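PDB 6DQ3: polysaccharide deacetylase from Streptococcus pyogenes, which probably removes N-acetyl groups from the cell-wall linkage unit of streptococcal rhamnopolysaccharides, as a zinc-dependent carbohydrate esterase family 4 enzyme. Local coordinates for residues A[36-41]-A[92-97]; A[86-91]-A[124-129]; A[105-110]-A[156-161]. All blocks are in the same frame, centred on the assembly; numbering follows the deposited sequence.

Interaction 1 of 3, residues A[36-41]-A[92-97]; sequences LFDQQL and KKYDAK
Lys93 and Tyr94, where helix 81-93 runs out, reach across to Asp38 and Leu41 on the neighbouring helix 34-46. Asp38 shares its carboxylate between two donors. Asp38 OD2 receives Lys93 NZ on its syn lone pair in a salt bridge of 2.8 Å, while Asp38 OD1 accepts a short 2.6 Å bond from Tyr94 OH, which comes from above the carboxylate plane, 36° out of it. One donor on each oxygen fixes the rotation of the group, and the ammonium probably favours its ionised form. Lys93 suits the place by length: its chain is extended beyond CG, and CG itself lies over one face of the Tyr94 ring.

The helix end is a Schellman motif. Tyr94 is the first residue to leave helical geometry, and Asp95, at positive phi, is the C-prime residue, with Asp95 N bonded to Lys92 O and Ala96 N to Leu91 O.

Tyr94 joins polar and apolar halves of the contact. Its ring plane stands 76° from the Asp38 carboxylate, which sits at the ring edge, and Tyr94 CD2 packs against Leu41 CB at 3.8 Å. Leu41 also touches Ile90, Leu91 and Phe51.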
ATOM      1  N   LEU A  36     -16.757  -8.723  -2.303  1.00 32.24           N
ATOM      2  CA  LEU A  36     -15.910  -9.368  -1.305  1.00 32.93           C
ATOM      3  C   LEU A  36     -15.094  -8.340  -0.529  1.00 36.02           C
ATOM      4  O   LEU A  36     -14.928  -8.464   0.691  1.00 34.18           O
ATOM      5  CB  LEU A  36     -14.993 -10.393  -1.973  1.00 38.58           C
ATOM      6  CG  LEU A  36     -13.945 -11.057  -1.077  1.00 35.11           C
ATOM      7  CD1 LEU A  36     -14.625 -11.813   0.057  1.00 38.24           C
ATOM      8  CD2 LEU A  36     -13.046 -11.988  -1.874  1.00 37.29           C
ATOM      9  N   PHE A  37     -14.558  -7.330  -1.218  1.00 30.47           N
ATOM     10  CA  PHE A  37     -13.852  -6.260  -0.524  1.00 29.32           C
ATOM     11  C   PHE A  37     -14.767  -5.600   0.503  1.00 31.89           C
ATOM     12  O   PHE A  37     -14.376  -5.390   1.657  1.00 27.49           O
ATOM     13  CB  PHE A  37     -13.327  -5.247  -1.540  1.00 30.79           C
ATOM     14  CG  PHE A  37     -12.541  -4.124  -0.932  1.00 28.03           C
ATOM     15  CD1 PHE A  37     -11.436  -4.378  -0.136  1.00 29.35           C
ATOM     16  CD2 PHE A  37     -12.912  -2.811  -1.154  1.00 29.31           C
ATOM     17  CE1 PHE A  37     -10.717  -3.342   0.418  1.00 29.98           C
ATOM     18  CE2 PHE A  37     -12.199  -1.773  -0.603  1.00 29.49           C
ATOM     19  CZ  PHE A  37     -11.095  -2.039   0.185  1.00 27.97           C
ATOM     20  N   ASP A  38     -16.008  -5.297   0.106  1.00 29.88           N
ATOM     21  CA  ASP A  38     -16.985  -4.758   1.044  1.00 30.64           C
ATOM     22  C   ASP A  38     -17.115  -5.661   2.265  1.00 30.88           C
ATOM     23  O   ASP A  38     -17.066  -5.191   3.408  1.00 30.80           O
ATOM     24  CB  ASP A  38     -18.336  -4.582   0.337  1.00 33.93           C
ATOM     25  CG  ASP A  38     -19.360  -3.867   1.194  1.00 34.49           C
ATOM     26  OD1 ASP A  38     -19.789  -4.450   2.211  1.00 36.42           O
ATOM     27  OD2 ASP A  38     -19.730  -2.720   0.854  1.00 36.06           O
ATOM     28  N   GLN A  39     -17.237  -6.973   2.040  1.00 30.62           N
ATOM     29  CA  GLN A  39     -17.437  -7.905   3.147  1.00 32.52           C
ATOM     30  C   GLN A  39     -16.190  -8.034   4.016  1.00 32.18           C
ATOM     31  O   GLN A  39     -16.305  -8.254   5.228  1.00 30.80           O
ATOM     32  CB  GLN A  39     -17.851  -9.275   2.609  1.00 35.87           C
ATOM     33  CG  GLN A  39     -19.248  -9.301   2.010  1.00 40.99           C
ATOM     34  CD  GLN A  39     -19.493 -10.507   1.121  1.00 49.66           C
ATOM     35  OE1 GLN A  39     -18.756 -11.490   1.162  1.00 50.23           O
ATOM     36  NE2 GLN A  39     -20.541 -10.433   0.306  1.00 54.76           N
ATOM     37  N   GLN A  40     -15.001  -7.911   3.425  1.00 32.99           N
ATOM     38  CA  GLN A  40     -13.778  -7.925   4.221  1.00 30.29           C
ATOM     39  C   GLN A  40     -13.709  -6.707   5.133  1.00 31.02           C
ATOM     40  O   GLN A  40     -13.412  -6.829   6.327  1.00 31.27           O
ATOM     41  CB  GLN A  40     -12.559  -7.980   3.305  1.00 32.13           C
ATOM     42  CG  GLN A  40     -12.385  -9.299   2.577  1.00 33.39           C
ATOM     43  CD  GLN A  40     -11.347  -9.213   1.477  1.00 31.29           C
ATOM     44  OE1 GLN A  40     -10.917  -8.122   1.100  1.00 29.28           O
ATOM     45  NE2 GLN A  40     -10.940 -10.362   0.957  1.00 33.30           N
ATOM     46  N   LEU A  41     -13.990  -5.520   4.593  1.00 30.48           N
ATOM     47  CA  LEU A  41     -13.947  -4.323   5.423  1.00 29.98           C
ATOM     48  C   LEU A  41     -15.025  -4.361   6.498  1.00 33.29           C
ATOM     49  O   LEU A  41     -14.780  -3.964   7.644  1.00 32.08           O
ATOM     50  CB  LEU A  41     -14.112  -3.072   4.570  1.00 30.35           C
ATOM     51  CG  LEU A  41     -12.935  -2.611   3.722  1.00 28.40           C
ATOM     52  CD1 LEU A  41     -13.304  -1.289   3.062  1.00 31.63           C
ATOM     53  CD2 LEU A  41     -11.678  -2.468   4.553  1.00 34.16           C
ATOM     54  N   LYS A  92     -14.719   4.637   2.184  1.00 31.68           N
ATOM     55  CA  LYS A  92     -15.470   5.696   2.850  1.00 34.27           C
ATOM     56  C   LYS A  92     -16.695   5.140   3.568  1.00 34.15           C
ATOM     57  O   LYS A  92     -17.032   5.584   4.675  1.00 34.38           O
ATOM     58  CB  LYS A  92     -15.898   6.758   1.839  1.00 34.01           C
ATOM     59  CG  LYS A  92     -14.787   7.670   1.360  1.00 35.52           C
ATOM     60  CD  LYS A  92     -15.344   8.893   0.632  1.00 36.26           C
ATOM     61  CE  LYS A  92     -16.018   8.512  -0.681  1.00 39.41           C
ATOM     62  NZ  LYS A  92     -16.501   9.709  -1.424  1.00 40.44           N
ATOM     63  N   LYS A  93     -17.386   4.185   2.938  1.00 33.50           N
ATOM     64  CA  LYS A  93     -18.561   3.570   3.549  1.00 34.90           C
ATOM     65  C   LYS A  93     -18.255   3.058   4.947  1.00 32.89           C
ATOM     66  O   LYS A  93     -19.068   3.207   5.863  1.00 32.86           O
ATOM     67  CB  LYS A  93     -19.057   2.434   2.652  1.00 34.58           C
ATOM     68  CG  LYS A  93     -20.110   1.528   3.261  1.00 35.06           C
ATOM     69  CD  LYS A  93     -20.599   0.501   2.235  1.00 34.48           C
ATOM     70  CE  LYS A  93     -21.660  -0.423   2.820  1.00 38.74           C
ATOM     71  NZ  LYS A  93     -22.082  -1.476   1.849  1.00 37.03           N
ATOM     72  N   TYR A  94     -17.079   2.468   5.136  1.00 36.15           N
ATOM     73  CA  TYR A  94     -16.696   1.897   6.419  1.00 36.43           C
ATOM     74  C   TYR A  94     -15.773   2.808   7.215  1.00 35.03           C
ATOM     75  O   TYR A  94     -15.227   2.380   8.237  1.00 38.35           O
ATOM     76  CB  TYR A  94     -16.065   0.522   6.191  1.00 33.40           C
ATOM     77  CG  TYR A  94     -17.104  -0.478   5.718  1.00 32.75           C
ATOM     78  CD1 TYR A  94     -18.020  -1.018   6.612  1.00 32.58           C
ATOM     79  CD2 TYR A  94     -17.211  -0.831   4.375  1.00 36.44           C
ATOM     80  CE1 TYR A  94     -18.990  -1.912   6.197  1.00 37.84           C
ATOM     81  CE2 TYR A  94     -18.184  -1.732   3.948  1.00 33.77           C
ATOM     82  CZ  TYR A  94     -19.069  -2.265   4.868  1.00 37.40           C
ATOM     83  OH  TYR A  94     -20.047  -3.156   4.467  1.00 35.16           O
ATOM     84  N   ASP A  95     -15.625   4.064   6.798  1.00 34.23           N
ATOM     85  CA  ASP A  95     -14.786   5.029   7.502  1.00 36.15           C
ATOM     86  C   ASP A  95     -13.388   4.456   7.721  1.00 32.03           C
ATOM     87  O   ASP A  95     -12.817   4.527   8.812  1.00 33.20           O
ATOM     88  CB  ASP A  95     -15.421   5.439   8.834  1.00 44.62           C
ATOM     89  CG  ASP A  95     -14.722   6.631   9.472  1.00 52.34           C
ATOM     90  OD1 ASP A  95     -14.044   7.385   8.742  1.00 54.36           O
ATOM     91  OD2 ASP A  95     -14.843   6.811  10.703  1.00 57.49           O
ATOM     92  N   ALA A  96     -12.842   3.866   6.664  1.00 30.79           N
ATOM     93  CA  ALA A  96     -11.536   3.225   6.708  1.00 30.96           C
ATOM     94  C   ALA A  96     -10.504   4.082   5.985  1.00 32.42           C
ATOM     95  O   ALA A  96     -10.815   4.779   5.017  1.00 39.20           O
ATOM     96  CB  ALA A  96     -11.593   1.827   6.078  1.00 27.48           C
ATOM     97  N   LYS A  97      -9.269   4.026   6.472  1.00 34.95           N
ATOM     98  CA  LYS A  97      -8.143   4.691   5.836  1.00 35.04           C
ATOM     99  C   LYS A  97      -7.345   3.662   5.042  1.00 27.90           C
ATOM    100  O   LYS A  97      -7.312   2.478   5.390  1.00 31.84           O
ATOM    101  CB  LYS A  97      -7.253   5.376   6.878  1.00 38.73           C
ATOM    102  CG  LYS A  97      -8.022   6.236   7.884  1.00 44.08           C
ATOM    103  CD  LYS A  97      -7.123   7.254   8.602  1.00 48.52           C
ATOM    104  CE  LYS A  97      -6.020   6.581   9.416  1.00 55.24           C
ATOM    105  NZ  LYS A  97      -6.372   6.335  10.844  1.00 57.18           N
TER

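Interaction 2 of 3, residues A[86-91]-A[124-129]; sequences VAYPIL and KQVGMS
Tyr88 points its hydroxyl end at Val126 and lets Met128 come up to its CD1-CE1 bond, so one aromatic residue of helix 81-93 meets Val126 in the turn before strand 128-132 and Met128 just beyond it. The tyrosine and valine side chains cross at about a right angle: Tyr88 OH lies 3.4 Å from Val126 CB and equally close to Val126 CG2, with the Val126 carbonyl O near the ring plane at its edge. With CG anti to the backbone N (chi1 174°), Tyr88 swings its ring away from the helix toward the turn.

Met128 approaches the same ring obliquely. Met128 CG is 3.7 Å from Tyr88 CD1, and Met128 SD is 5.5 Å from the Tyr88 ring centroid, 80° off the normal, a Met-aromatic contact made at the edge. The chain bends at both chi2 and chi3, which turns the thioether toward Leu91: Met128 SD touches Leu91 CD1 at 3.9 Å, and Met128 CE reaches Leu91 CB at 4.0 Å.

Helix 81-93 is the crossover helix of a beta-alpha-beta unit between strands 71-77 and 98-102, and 128-132 is the next parallel strand beside 98-102. Leu91 and Met128 both rest on Ala98 and Phe83, where a branched and a flexible apolar chain fill an interior layer; Met123 of helix 117-124 touches both Tyr88 and Met128. Between Val126 and Met128, Gly127 adopts phi 102°, a conformation that suits glycine because a CB there would press on the carbonyl O of Val126.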
ATOM      1  N   VAL A  86     -13.708   2.276  -7.437  1.00 32.42           N
ATOM      2  CA  VAL A  86     -14.320   1.136  -6.768  1.00 33.38           C
ATOM      3  C   VAL A  86     -13.922   1.083  -5.297  1.00 33.99           C
ATOM      4  O   VAL A  86     -14.785   1.113  -4.415  1.00 34.34           O
ATOM      5  CB  VAL A  86     -13.948  -0.172  -7.496  1.00 30.18           C
ATOM      6  CG1 VAL A  86     -14.670  -1.359  -6.886  1.00 36.08           C
ATOM      7  CG2 VAL A  86     -14.259  -0.060  -8.990  1.00 32.01           C
ATOM      8  N   ALA A  87     -12.619   1.021  -5.015  1.00 30.60           N
ATOM      9  CA  ALA A  87     -12.186   0.806  -3.636  1.00 33.37           C
ATOM     10  C   ALA A  87     -12.529   1.995  -2.743  1.00 31.20           C
ATOM     11  O   ALA A  87     -12.991   1.814  -1.610  1.00 28.38           O
ATOM     12  CB  ALA A  87     -10.684   0.518  -3.597  1.00 28.41           C
ATOM     13  N   TYR A  88     -12.300   3.214  -3.231  1.00 30.71           N
ATOM     14  CA  TYR A  88     -12.449   4.406  -2.395  1.00 27.32           C
ATOM     15  C   TYR A  88     -13.863   4.590  -1.860  1.00 31.13           C
ATOM     16  O   TYR A  88     -14.015   4.877  -0.658  1.00 31.38           O
ATOM     17  CB  TYR A  88     -11.973   5.615  -3.212  1.00 28.11           C
ATOM     18  CG  TYR A  88     -12.171   6.958  -2.565  1.00 29.81           C
ATOM     19  CD1 TYR A  88     -11.611   7.241  -1.329  1.00 32.56           C
ATOM     20  CD2 TYR A  88     -12.906   7.948  -3.195  1.00 30.12           C
ATOM     21  CE1 TYR A  88     -11.793   8.468  -0.735  1.00 33.15           C
ATOM     22  CE2 TYR A  88     -13.096   9.176  -2.609  1.00 33.98           C
ATOM     23  CZ  TYR A  88     -12.535   9.433  -1.378  1.00 33.32           C
ATOM     24  OH  TYR A  88     -12.716  10.660  -0.793  1.00 34.74           O
ATOM     25  N   PRO A  89     -14.927   4.468  -2.660  1.00 30.19           N
ATOM     26  CA  PRO A  89     -16.277   4.566  -2.073  1.00 35.39           C
ATOM     27  C   PRO A  89     -16.524   3.547  -0.978  1.00 32.85           C
ATOM     28  O   PRO A  89     -17.161   3.859   0.037  1.00 30.53           O
ATOM     29  CB  PRO A  89     -17.210   4.334  -3.271  1.00 33.51           C
ATOM     30  CG  PRO A  89     -16.395   4.700  -4.468  1.00 37.08           C
ATOM     31  CD  PRO A  89     -14.954   4.368  -4.130  1.00 32.22           C
ATOM     32  N   ILE A  90     -16.046   2.318  -1.167  1.00 29.21           N
ATOM     33  CA  ILE A  90     -16.243   1.281  -0.163  1.00 28.40           C
ATOM     34  C   ILE A  90     -15.436   1.593   1.094  1.00 32.08           C
ATOM     35  O   ILE A  90     -15.901   1.366   2.216  1.00 30.36           O
ATOM     36  CB  ILE A  90     -15.890  -0.096  -0.757  1.00 28.81           C
ATOM     37  CG1 ILE A  90     -16.826  -0.396  -1.935  1.00 36.15           C
ATOM     38  CG2 ILE A  90     -15.997  -1.167   0.312  1.00 31.79           C
ATOM     39  CD1 ILE A  90     -16.458  -1.619  -2.761  1.00 34.40           C
ATOM     40  N   LEU A  91     -14.230   2.139   0.937  1.00 32.60           N
ATOM     41  CA  LEU A  91     -13.460   2.541   2.111  1.00 30.60           C
ATOM     42  C   LEU A  91     -14.180   3.639   2.889  1.00 30.41           C
ATOM     43  O   LEU A  91     -14.257   3.587   4.123  1.00 32.30           O
ATOM     44  CB  LEU A  91     -12.065   3.000   1.691  1.00 29.37           C
ATOM     45  CG  LEU A  91     -11.150   1.873   1.214  1.00 27.59           C
ATOM     46  CD1 LEU A  91     -10.107   2.412   0.241  1.00 29.18           C
ATOM     47  CD2 LEU A  91     -10.480   1.172   2.397  1.00 29.88           C
ATOM     48  N   LYS A 124      -7.294  12.426  -0.241  1.00 36.65           N
ATOM     49  CA  LYS A 124      -6.531  12.728   0.968  1.00 36.03           C
ATOM     50  C   LYS A 124      -7.398  13.385   2.032  1.00 38.96           C
ATOM     51  O   LYS A 124      -7.099  13.279   3.227  1.00 38.67           O
ATOM     52  CB  LYS A 124      -5.347  13.639   0.639  1.00 34.43           C
ATOM     53  CG  LYS A 124      -4.190  12.951  -0.060  1.00 33.68           C
ATOM     54  CD  LYS A 124      -3.038  13.920  -0.318  1.00 37.22           C
ATOM     55  CE  LYS A 124      -2.422  14.439   0.979  1.00 38.71           C
ATOM     56  NZ  LYS A 124      -1.202  15.262   0.740  1.00 43.30           N
ATOM     57  N   GLN A 125      -8.462  14.078   1.629  1.00 37.25           N
ATOM     58  CA  GLN A 125      -9.327  14.737   2.597  1.00 42.52           C
ATOM     59  C   GLN A 125     -10.303  13.777   3.259  1.00 41.03           C
ATOM     60  O   GLN A 125     -11.002  14.179   4.195  1.00 41.17           O
ATOM     61  CB  GLN A 125     -10.088  15.876   1.918  1.00 48.55           C
ATOM     62  CG  GLN A 125      -9.179  16.992   1.432  1.00 53.98           C
ATOM     63  CD  GLN A 125      -9.928  18.071   0.685  1.00 62.78           C
ATOM     64  OE1 GLN A 125     -10.992  17.824   0.120  1.00 65.92           O
ATOM     65  NE2 GLN A 125      -9.374  19.277   0.676  1.00 67.47           N
ATOM     66  N   VAL A 126     -10.356  12.521   2.816  1.00 40.95           N
ATOM     67  CA  VAL A 126     -11.262  11.547   3.411  1.00 41.02           C
ATOM     68  C   VAL A 126     -10.510  10.250   3.682  1.00 43.71           C
ATOM     69  O   VAL A 126     -11.004   9.157   3.384  1.00 45.17           O
ATOM     70  CB  VAL A 126     -12.488  11.301   2.509  1.00 41.84           C
ATOM     71  CG1 VAL A 126     -13.586  10.569   3.274  1.00 40.50           C
ATOM     72  CG2 VAL A 126     -13.010  12.623   1.950  1.00 42.69           C
ATOM     73  N   GLY A 127      -9.295  10.364   4.222  1.00 41.09           N
ATOM     74  CA  GLY A 127      -8.627   9.249   4.860  1.00 40.07           C
ATOM     75  C   GLY A 127      -7.545   8.555   4.058  1.00 37.04           C
ATOM     76  O   GLY A 127      -6.843   7.703   4.619  1.00 39.40           O
ATOM     77  N   MET A 128      -7.383   8.873   2.780  1.00 34.74           N
ATOM     78  CA  MET A 128      -6.447   8.137   1.945  1.00 32.56           C
ATOM     79  C   MET A 128      -5.062   8.783   1.955  1.00 31.93           C
ATOM     80  O   MET A 128      -4.922  10.004   2.057  1.00 30.75           O
ATOM     81  CB  MET A 128      -6.959   8.043   0.509  1.00 36.16           C
ATOM     82  CG  MET A 128      -8.359   7.469   0.377  1.00 40.20           C
ATOM     83  SD  MET A 128      -8.547   5.872   1.195  1.00 38.27           S
ATOM     84  CE  MET A 128      -9.856   6.237   2.364  1.00 39.93           C
ATOM     85  N   SER A 129      -4.037   7.943   1.836  1.00 28.50           N
ATOM     86  CA  SER A 129      -2.649   8.378   1.775  1.00 30.69           C
ATOM     87  C   SER A 129      -2.010   7.852   0.497  1.00 32.83           C
ATOM     88  O   SER A 129      -2.331   6.759   0.023  1.00 32.01           O
ATOM     89  CB  SER A 129      -1.866   7.892   3.003  1.00 33.86           C
ATOM     90  OG  SER A 129      -0.530   8.357   2.990  1.00 35.95           O
TER

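Interaction 3 of 3, residues A[105-110]-A[156-161]; sequences GLTEMG and KDYLDK
Tyr158 of helix 145-162 extends its ring to Thr107 and Glu108 in the last turn of helix 104-108, tying together two helices that follow strands 128-132 and 98-102 of the distorted beta/alpha barrel of carbohydrate esterase family 4 (the NodB homology domain). Tyrosine is long enough to bridge helices whose nearest CA atoms, Glu108 CA and Tyr158 CA, are 9.0 Å apart. Thr107 meets the hydroxyl end: its methyl CG2 lies 3.7 Å from Tyr158 OH, at the ring edge and near its plane. Glu108 crosses the ring obliquely. Glu108 OE1 is 3.4 Å from CE1 and 3.5 Å from CD1 of Tyr158, in van der Waals touch, and the carboxylate plane is turned only 3° from that of the ring. Glu108 CB lies 4.0 Å from Tyr158 OH, so the start of the glutamate chain is near the hydroxyl, while Glu108 CG comes 4.0 Å from Tyr158 CE1.

Torsions set up both partners. Tyr158 has CG anti to its main-chain nitrogen (chi1 179°), which carries the ring straight out from its helix. Glu108 is stretched beyond CG, which carries its carboxylate to a level nearly parallel to the ring, out of the ring plane and shifted beyond the CD1-CE1 bond; glutamate can keep its charge at the surface here. A crystal neighbour touches Glu108, and its pose may owe something to the lattice.

Further out, Thr107 is suited by its two unlike branches: the methyl serves Tyr158, while OG1 bonds to Leu115 O. Leu117 touches both Thr107 and Tyr158. The 104-108 helix closes in a Schellman motif at Gly110, whose positive phi glycine accepts easily. Lys156 NZ bonds to Thr167 O, and Asp160 OD1 to Thr167 OG1; Lys156 NZ meets the syn lone pair of Asp160 OD2 at 2.8 Å.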
ATOM      1  N   GLY A 105       5.143   8.315 -12.801  1.00 28.23           N
ATOM      2  CA  GLY A 105       5.261   8.565 -14.228  1.00 27.82           C
ATOM      3  C   GLY A 105       3.951   8.413 -14.980  1.00 28.77           C
ATOM      4  O   GLY A 105       3.663   9.184 -15.901  1.00 27.67           O
ATOM      5  N   LEU A 106       3.152   7.405 -14.622  1.00 29.59           N
ATOM      6  CA  LEU A 106       1.868   7.216 -15.295  1.00 32.45           C
ATOM      7  C   LEU A 106       0.923   8.378 -15.013  1.00 29.86           C
ATOM      8  O   LEU A 106       0.193   8.822 -15.906  1.00 31.68           O
ATOM      9  CB  LEU A 106       1.238   5.893 -14.862  1.00 29.45           C
ATOM     10  CG  LEU A 106       1.932   4.642 -15.398  1.00 30.67           C
ATOM     11  CD1 LEU A 106       1.567   3.409 -14.595  1.00 30.59           C
ATOM     12  CD2 LEU A 106       1.592   4.435 -16.878  1.00 30.75           C
ATOM     13  N   THR A 107       0.931   8.891 -13.782  1.00 26.69           N
ATOM     14  CA  THR A 107       0.103  10.047 -13.460  1.00 32.33           C
ATOM     15  C   THR A 107       0.602  11.295 -14.176  1.00 34.10           C
ATOM     16  O   THR A 107      -0.198  12.104 -14.661  1.00 34.82           O
ATOM     17  CB  THR A 107       0.081  10.266 -11.947  1.00 33.86           C
ATOM     18  OG1 THR A 107      -0.618   9.183 -11.318  1.00 31.02           O
ATOM     19  CG2 THR A 107      -0.599  11.577 -11.599  1.00 34.75           C
ATOM     20  N   GLU A 108       1.920  11.466 -14.264  1.00 32.20           N
ATOM     21  CA  GLU A 108       2.462  12.642 -14.933  1.00 32.62           C
ATOM     22  C   GLU A 108       2.212  12.592 -16.436  1.00 32.05           C
ATOM     23  O   GLU A 108       2.083  13.640 -17.076  1.00 35.32           O
ATOM     24  CB  GLU A 108       3.957  12.763 -14.639  1.00 38.23           C
ATOM     25  CG  GLU A 108       4.558  14.109 -15.007  1.00 43.70           C
ATOM     26  CD  GLU A 108       5.960  14.287 -14.456  1.00 45.58           C
ATOM     27  OE1 GLU A 108       6.312  13.584 -13.485  1.00 44.11           O
ATOM     28  OE2 GLU A 108       6.713  15.126 -14.993  1.00 50.15           O
ATOM     29  N   MET A 109       2.131  11.393 -17.008  1.00 28.77           N
ATOM     30  CA  MET A 109       1.865  11.215 -18.429  1.00 28.48           C
ATOM     31  C   MET A 109       0.377  11.239 -18.760  1.00 34.06           C
ATOM     32  O   MET A 109       0.015  11.145 -19.937  1.00 35.80           O
ATOM     33  CB  MET A 109       2.472   9.896 -18.916  1.00 29.71           C
ATOM     34  CG  MET A 109       3.984   9.918 -19.058  1.00 32.85           C
ATOM     35  SD  MET A 109       4.602  11.297 -20.057  1.00 34.97           S
ATOM     36  CE  MET A 109       3.788  10.975 -21.619  1.00 33.73           C
ATOM     37  N   GLY A 110      -0.488  11.350 -17.758  1.00 35.58           N
ATOM     38  CA  GLY A 110      -1.913  11.417 -18.008  1.00 35.88           C
ATOM     39  C   GLY A 110      -2.567  10.097 -18.333  1.00 34.65           C
ATOM     40  O   GLY A 110      -3.576  10.077 -19.046  1.00 34.74           O
ATOM     41  N   LYS A 156       9.306  10.738  -5.191  1.00 28.03           N
ATOM     42  CA  LYS A 156       9.006  11.350  -3.901  1.00 29.05           C
ATOM     43  C   LYS A 156       8.891  12.862  -4.037  1.00 30.04           C
ATOM     44  O   LYS A 156       7.972  13.480  -3.487  1.00 32.12           O
ATOM     45  CB  LYS A 156      10.085  10.989  -2.877  1.00 29.12           C
ATOM     46  CG  LYS A 156      10.016  11.817  -1.591  1.00 31.78           C
ATOM     47  CD  LYS A 156      10.874  11.215  -0.486  1.00 32.82           C
ATOM     48  CE  LYS A 156      11.149  12.208   0.639  1.00 36.29           C
ATOM     49  NZ  LYS A 156       9.916  12.763   1.253  1.00 36.49           N
ATOM     50  N   ASP A 157       9.831  13.480  -4.757  1.00 31.44           N
ATOM     51  CA  ASP A 157       9.767  14.925  -4.945  1.00 35.25           C
ATOM     52  C   ASP A 157       8.484  15.328  -5.659  1.00 31.34           C
ATOM     53  O   ASP A 157       7.924  16.395  -5.378  1.00 33.54           O
ATOM     54  CB  ASP A 157      10.985  15.417  -5.724  1.00 36.88           C
ATOM     55  CG  ASP A 157      12.275  15.276  -4.937  1.00 41.89           C
ATOM     56  OD1 ASP A 157      12.209  15.177  -3.694  1.00 40.71           O
ATOM     57  OD2 ASP A 157      13.355  15.267  -5.563  1.00 41.47           O
ATOM     58  N   TYR A 158       8.004  14.488  -6.577  1.00 33.07           N
ATOM     59  CA  TYR A 158       6.767  14.774  -7.296  1.00 32.69           C
ATOM     60  C   TYR A 158       5.566  14.727  -6.359  1.00 32.24           C
ATOM     61  O   TYR A 158       4.768  15.667  -6.313  1.00 29.75           O
ATOM     62  CB  TYR A 158       6.617  13.774  -8.447  1.00 29.84           C
ATOM     63  CG  TYR A 158       5.366  13.920  -9.286  1.00 33.03           C
ATOM     64  CD1 TYR A 158       5.330  14.779 -10.379  1.00 34.52           C
ATOM     65  CD2 TYR A 158       4.232  13.177  -8.999  1.00 28.64           C
ATOM     66  CE1 TYR A 158       4.179  14.905 -11.156  1.00 36.19           C
ATOM     67  CE2 TYR A 158       3.082  13.294  -9.768  1.00 29.65           C
ATOM     68  CZ  TYR A 158       3.059  14.156 -10.841  1.00 33.16           C
ATOM     69  OH  TYR A 158       1.908  14.262 -11.597  1.00 37.12           O
ATOM     70  N   LEU A 159       5.425  13.643  -5.595  1.00 31.87           N
ATOM     71  CA  LEU A 159       4.312  13.550  -4.657  1.00 26.76           C
ATOM     72  C   LEU A 159       4.391  14.644  -3.598  1.00 31.43           C
ATOM     73  O   LEU A 159       3.377  15.270  -3.262  1.00 33.15           O
ATOM     74  CB  LEU A 159       4.296  12.171  -4.000  1.00 31.48           C
ATOM     75  CG  LEU A 159       4.081  10.992  -4.946  1.00 31.50           C
ATOM     76  CD1 LEU A 159       4.492   9.689  -4.283  1.00 33.20           C
ATOM     77  CD2 LEU A 159       2.632  10.927  -5.398  1.00 32.13           C
ATOM     78  N   ASP A 160       5.593  14.892  -3.064  1.00 29.24           N
ATOM     79  CA  ASP A 160       5.753  15.910  -2.032  1.00 28.91           C
ATOM     80  C   ASP A 160       5.316  17.279  -2.526  1.00 30.50           C
ATOM     81  O   ASP A 160       4.640  18.021  -1.805  1.00 31.59           O
ATOM     82  CB  ASP A 160       7.210  15.984  -1.572  1.00 30.56           C
ATOM     83  CG  ASP A 160       7.643  14.759  -0.809  1.00 34.36           C
ATOM     84  OD1 ASP A 160       6.807  13.857  -0.612  1.00 34.31           O
ATOM     85  OD2 ASP A 160       8.825  14.700  -0.400  1.00 35.31           O
ATOM     86  N   LYS A 161       5.711  17.642  -3.746  1.00 34.50           N
ATOM     87  CA  LYS A 161       5.361  18.955  -4.269  1.00 35.90           C
ATOM     88  C   LYS A 161       3.903  18.998  -4.714  1.00 37.55           C
ATOM     89  O   LYS A 161       3.150  19.885  -4.299  1.00 38.86           O
ATOM     90  CB  LYS A 161       6.292  19.316  -5.426  1.00 39.77           C
ATOM     91  CG  LYS A 161       6.060  20.703  -5.998  1.00 47.84           C
ATOM     92  CD  LYS A 161       7.025  20.998  -7.143  1.00 54.04           C
ATOM     93  CE  LYS A 161       6.802  22.391  -7.716  1.00 60.12           C
ATOM     94  NZ  LYS A 161       7.769  22.715  -8.805  1.00 63.63           N
TER

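Interactions 1 and 2 share helix 81-93 and touch, their centres 10 Å apart: Lys97 CB packs on Gly127 O, and Lys92 on Val126. Interaction 2 is the buried member, made of apolar and sulfur contacts between helix 81-93 and the turn and strand of 124-129. Interaction 1 is partly buried, and its outer part adds a salt bridge and a tyrosine hydrogen bond. Interaction 3, at the surface, lies about 27 Å from interaction 1 between centres and joins other helices by touch alone. A tyrosine serves all three, but only in interaction 1 does its hydroxyl bond across the segments.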